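Protein BIM1 (Saccharomyces cerevisiae, PDB 2QJX) binds microtubules, notably at their plus ends, and is represented here by its calponin-homology domain. Local coordinates at residues E64-T67 and N68-L72; Q73-F76 and S77-I81. One frame throughout, in Å; residues are numbered along the deposited sequence.

The 62-78 helix of the calponin-homology domain carries both contacts, one after the other along the chain. From the N terminus, contact 1 (64-67 with 68-72) comes first, joining successive turns near the start of the helix. Contact 2 (73-76 with 77-81) follows at once and runs through the last turn into the turn that ends it. Each is local and closes no long loop; they lie in series, neither nested nor crossed, with centres about 13 Å apart. Both send side chains onto helix 37-47 and helix 95-112, while contact 1 also reaches the loops holding Gly-34, Thr-35 and Lys-56, and contact 2 meets Asp-49.

Contact 1. Residues E64-T67 and N68-L72; sequences EFQT and NYKIL
The carbonyl oxygen of Glu-64 takes two backbone N-H groups: Asn-68 N donates to Glu-64 O at 3.3 Å, and the N-H of Thr-67 adds a weak bond to the same oxygen. The first is the i to i+4 bond of an alpha helix, the second an i to i+3 addition, in an early part of helix 62-78 of the calponin-homology domain. Tyr-69 N reaches Phe-65 O at 3.0 Å, with the donor almost in line with the carbonyl bond (C=O...N angle 161°). Lys-70 and Ile-71 continue the series to Gln-66 and Thr-67.

Two buried polar side chains leave this turn for partners outside it. CG of Asn-68 turns back beside its own backbone N (chi1 -65°), which places the amide near the Glu-64 carbonyl, CG to Glu-64 O being 3.6 Å. Both ends of the amide are used, OD1 accepting from the backbone N of Lys-56 and ND2 donating to Thr-35 O, and this two-ended hold fixes which way round the group sits. Tyr-69 lays its ring obliquely by the Phe-65 carbonyl, with CD1 3.1 Å from Phe-65 O, and its CE1 touches Phe-65 CB at 4.4 Å. Its hydroxyl bonds to Gly-34 O, so the helix is tied twice to the segment ahead of helix 37-47.

Two further i to i+4 pairs meet through side chains, at the exposed Lys-70 and at Ile-71. The extended Lys-70 chain runs at a slant to the Gln-66 side chain, bent at chi2, with CE of Lys-70 4.2 Å from Gln-66 CG. Ile-71 sets CG1 3.3 Å from Thr-67 O and carries its end on to the threonine methyl, where CD1 of Ile-71 and CG2 of Thr-67 meet at 4.0 Å.

Contact 2. Residues Q73-F76 and S77-I81; sequences QSCF and SRHGI
Phe-76 and Ile-81 meet across the end of helix 62-78, where the chain turns out through a Schellman motif. Ile-81 N donates to Phe-76 O at 2.8 Å, and Gly-80 N bonds back to Ser-77 O. Gly-80 takes a positive phi of 68°. The apolar contact that accompanies such a cap is made by the same two residues: CG2 of Ile-81 lies 3.6 Å from CD1 of Phe-76, approaching the ring obliquely. A chi1 of -82° places the phenyl group beside its own backbone N, within range of this methyl. Cutting Phe-76 back to an alanine would probably leave the Ile-81 methyl without its ring partner and open a gap toward Met-43 and Phe-101.

Cys-75, though its side chain sets off away from 77-81, touches both Arg-78 and His-79. With SG swung opposite its backbone N (chi1 176°), the sulfur sits in the plane of the His-79 ring, at its edge, 3.7 Å from His-79 CD2. The Arg-78 side chain, bent at chi3, folds back so that one face of its guanidinium lies against Cys-75 CA, with CZ 3.9 Å from that carbon. Ser-77 N makes the ordinary helical bond to Gln-73 O, and Ser-77 CB lies 3.6 Å from that oxygen.

Asp-49 receives both Arg-78 NE, in a salt bridge, and His-79 NE2, in a hydrogen bond, while Tyr-47 stacks on the His-79 ring. Cys-75 and Phe-76 touch Met-43 of helix 37-47, and on helix 95-112 Phe-76 meets Phe-101 and Ile-81 meets Trp-104, so the helix end packs on both helices.

Contact 1. Residues E64-T67 and N68-L72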
loop_
_atom_site.group_PDB
_atom_site.type_symbol
_atom_site.label_atom_id
_atom_site.label_comp_id
_atom_site.label_asym_id
_atom_site.label_seq_id
_atom_site.Cartn_x
_atom_site.Cartn_y
_atom_site.Cartn_z
ATOM N N GLU A 64 14.738 -1.523 -2.942
ATOM C CA GLU A 64 13.947 -0.473 -2.316
ATOM C C GLU A 64 12.546 -1.003 -2.010
ATOM O O GLU A 64 11.954 -0.630 -0.997
ATOM C CB GLU A 64 13.864 0.760 -3.230
ATOM C CG GLU A 64 15.212 1.448 -3.444
ATOM C CD GLU A 64 15.123 2.650 -4.364
ATOM O OE1 GLU A 64 14.653 2.490 -5.508
ATOM O OE2 GLU A 64 15.526 3.755 -3.939
ATOM N N PHE A 65 12.016 -1.870 -2.874
ATOM C CA PHE A 65 10.691 -2.447 -2.638
ATOM C C PHE A 65 10.764 -3.265 -1.356
ATOM O O PHE A 65 9.811 -3.310 -0.570
ATOM C CB PHE A 65 10.259 -3.408 -3.758
ATOM C CG PHE A 65 10.308 -2.826 -5.145
ATOM C CD1 PHE A 65 10.409 -1.453 -5.356
ATOM C CD2 PHE A 65 10.229 -3.670 -6.251
ATOM C CE1 PHE A 65 10.432 -0.929 -6.649
ATOM C CE2 PHE A 65 10.251 -3.159 -7.546
ATOM C CZ PHE A 65 10.354 -1.784 -7.746
ATOM N N GLN A 66 11.900 -3.931 -1.165
ATOM C CA GLN A 66 12.109 -4.770 0.009
ATOM C C GLN A 66 11.921 -3.974 1.294
ATOM O O GLN A 66 11.349 -4.479 2.265
ATOM C CB GLN A 66 13.509 -5.386 -0.012
ATOM C CG GLN A 66 13.620 -6.665 0.809
ATOM C CD GLN A 66 12.921 -7.848 0.151
ATOM O OE1 GLN A 66 13.245 -8.226 -0.976
ATOM N NE2 GLN A 66 11.961 -8.437 0.853
ATOM N N THR A 67 12.410 -2.736 1.293
ATOM C CA THR A 67 12.291 -1.848 2.445
ATOM C C THR A 67 10.826 -1.515 2.692
ATOM O O THR A 67 10.373 -1.465 3.838
ATOM C CB THR A 67 13.072 -0.535 2.220
ATOM O OG1 THR A 67 14.476 -0.799 2.304
ATOM C CG2 THR A 67 12.693 0.511 3.265
ATOM N N ASN A 68 10.080 -1.287 1.615
ATOM C CA ASN A 68 8.667 -0.970 1.758
ATOM C C ASN A 68 7.933 -2.137 2.391
ATOM O O ASN A 68 7.096 -1.953 3.273
ATOM C CB ASN A 68 8.045 -0.640 0.401
ATOM C CG ASN A 68 8.631 0.611 -0.209
ATOM O OD1 ASN A 68 9.203 1.444 0.496
ATOM N ND2 ASN A 68 8.479 0.763 -1.520
ATOM N N TYR A 69 8.255 -3.345 1.953
ATOM C CA TYR A 69 7.601 -4.518 2.507
ATOM C C TYR A 69 7.975 -4.781 3.965
ATOM O O TYR A 69 7.157 -5.275 4.738
ATOM C CB TYR A 69 7.880 -5.742 1.633
ATOM C CG TYR A 69 7.020 -5.753 0.395
ATOM C CD1 TYR A 69 7.555 -5.470 -0.863
ATOM C CD2 TYR A 69 5.650 -5.986 0.491
ATOM C CE1 TYR A 69 6.739 -5.413 -1.991
ATOM C CE2 TYR A 69 4.828 -5.931 -0.628
ATOM C CZ TYR A 69 5.376 -5.643 -1.862
ATOM O OH TYR A 69 4.550 -5.570 -2.959
ATOM N N LYS A 70 9.195 -4.445 4.359
ATOM C CA LYS A 70 9.572 -4.650 5.749
ATOM C C LYS A 70 8.809 -3.644 6.615
ATOM O O LYS A 70 8.418 -3.946 7.745
ATOM C CB LYS A 70 11.089 -4.520 5.909
ATOM C CG LYS A 70 11.803 -5.718 5.291
ATOM C CD LYS A 70 13.306 -5.725 5.503
ATOM C CE LYS A 70 13.902 -7.019 4.946
ATOM N NZ LYS A 70 15.392 -7.030 4.951
ATOM N N ILE A 71 8.574 -2.457 6.067
ATOM C CA ILE A 71 7.814 -1.426 6.771
ATOM C C ILE A 71 6.364 -1.895 6.874
ATOM O O ILE A 71 5.730 -1.736 7.917
ATOM C CB ILE A 71 7.870 -0.072 6.017
ATOM C CG1 ILE A 71 9.254 0.562 6.192
ATOM C CG2 ILE A 71 6.779 0.875 6.541
ATOM C CD1 ILE A 71 9.520 1.772 5.281
ATOM N N LEU A 72 5.845 -2.477 5.792
ATOM C CA LEU A 72 4.469 -2.975 5.780
ATOM C C LEU A 72 4.324 -4.124 6.774
ATOM O O LEU A 72 3.364 -4.183 7.547
ATOM C CB LEU A 72 4.085 -3.468 4.377
ATOM C CG LEU A 72 2.627 -3.894 4.183
ATOM C CD1 LEU A 72 1.737 -2.666 4.244
ATOM C CD2 LEU A 72 2.454 -4.597 2.833
#

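Contact 2. Residues Q73-F76 and S77-I81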
loop_
_atom_site.group_PDB
_atom_site.type_symbol
_atom_site.label_atom_id
_atom_site.label_comp_id
_atom_site.label_asym_id
_atom_site.label_seq_id
_atom_site.Cartn_x
_atom_site.Cartn_y
_atom_site.Cartn_z
ATOM N N GLN A 73 5.283 -5.044 6.759
ATOM C CA GLN A 73 5.232 -6.171 7.676
ATOM C C GLN A 73 5.290 -5.710 9.125
ATOM O O GLN A 73 4.595 -6.260 9.978
ATOM C CB GLN A 73 6.370 -7.153 7.377
ATOM C CG GLN A 73 6.054 -8.089 6.217
ATOM C CD GLN A 73 7.220 -8.978 5.836
ATOM O OE1 GLN A 73 7.052 -10.177 5.608
ATOM N NE2 GLN A 73 8.408 -8.391 5.748
ATOM N N SER A 74 6.114 -4.700 9.399
ATOM C CA SER A 74 6.243 -4.165 10.749
ATOM C C SER A 74 4.932 -3.553 11.211
ATOM O O SER A 74 4.579 -3.642 12.388
ATOM C CB SER A 74 7.356 -3.119 10.802
ATOM O OG SER A 74 8.614 -3.758 10.698
ATOM N N CYS A 75 4.216 -2.923 10.284
ATOM C CA CYS A 75 2.923 -2.329 10.600
ATOM C C CYS A 75 1.946 -3.434 10.996
ATOM O O CYS A 75 1.239 -3.317 12.001
ATOM C CB CYS A 75 2.376 -1.564 9.392
ATOM S SG CYS A 75 0.724 -0.879 9.634
ATOM N N PHE A 76 1.897 -4.508 10.208
ATOM C CA PHE A 76 1.000 -5.617 10.525
ATOM C C PHE A 76 1.304 -6.189 11.907
ATOM O O PHE A 76 0.395 -6.474 12.694
ATOM C CB PHE A 76 1.127 -6.741 9.484
ATOM C CG PHE A 76 0.323 -6.518 8.232
ATOM C CD1 PHE A 76 -0.517 -7.517 7.750
ATOM C CD2 PHE A 76 0.426 -5.331 7.515
ATOM C CE1 PHE A 76 -1.243 -7.340 6.571
ATOM C CE2 PHE A 76 -0.294 -5.143 6.333
ATOM C CZ PHE A 76 -1.130 -6.148 5.860
ATOM N N SER A 77 2.587 -6.369 12.192
ATOM C CA SER A 77 3.020 -6.917 13.472
ATOM C C SER A 77 2.679 -5.981 14.630
ATOM O O SER A 77 2.127 -6.408 15.648
ATOM C CB SER A 77 4.528 -7.176 13.436
ATOM O OG SER A 77 5.010 -7.609 14.696
ATOM N N ARG A 78 3.000 -4.702 14.464
ATOM C CA ARG A 78 2.737 -3.705 15.497
ATOM C C ARG A 78 1.260 -3.662 15.893
ATOM O O ARG A 78 0.926 -3.580 17.078
ATOM C CB ARG A 78 3.189 -2.321 15.011
ATOM C CG ARG A 78 2.883 -1.180 15.983
ATOM C CD ARG A 78 3.587 0.143 15.606
ATOM N NE ARG A 78 3.179 0.686 14.308
ATOM C CZ ARG A 78 3.817 0.458 13.161
ATOM N NH1 ARG A 78 4.902 -0.303 13.138
ATOM N NH2 ARG A 78 3.375 1.001 12.032
ATOM N N HIS A 79 0.381 -3.733 14.898
ATOM C CA HIS A 79 -1.055 -3.675 15.142
ATOM C C HIS A 79 -1.758 -5.012 15.318
ATOM O O HIS A 79 -2.984 -5.057 15.447
ATOM C CB HIS A 79 -1.735 -2.891 14.023
ATOM C CG HIS A 79 -1.349 -1.448 13.990
ATOM N ND1 HIS A 79 -1.621 -0.582 15.027
ATOM C CD2 HIS A 79 -0.682 -0.724 13.060
ATOM C CE1 HIS A 79 -1.136 0.612 14.739
ATOM N NE2 HIS A 79 -0.561 0.552 13.552
ATOM N N GLY A 80 -0.992 -6.094 15.323
ATOM C CA GLY A 80 -1.572 -7.414 15.502
ATOM C C GLY A 80 -2.450 -7.888 14.357
ATOM O O GLY A 80 -3.398 -8.648 14.571
ATOM N N ILE A 81 -2.148 -7.443 13.144
ATOM C CA ILE A 81 -2.916 -7.847 11.968
ATOM C C ILE A 81 -2.436 -9.249 11.591
ATOM O O ILE A 81 -1.257 -9.450 11.301
ATOM C CB ILE A 81 -2.679 -6.873 10.783
ATOM C CG1 ILE A 81 -2.918 -5.426 11.238
ATOM C CG2 ILE A 81 -3.599 -7.219 9.623
ATOM C CD1 ILE A 81 -4.267 -5.196 11.902
#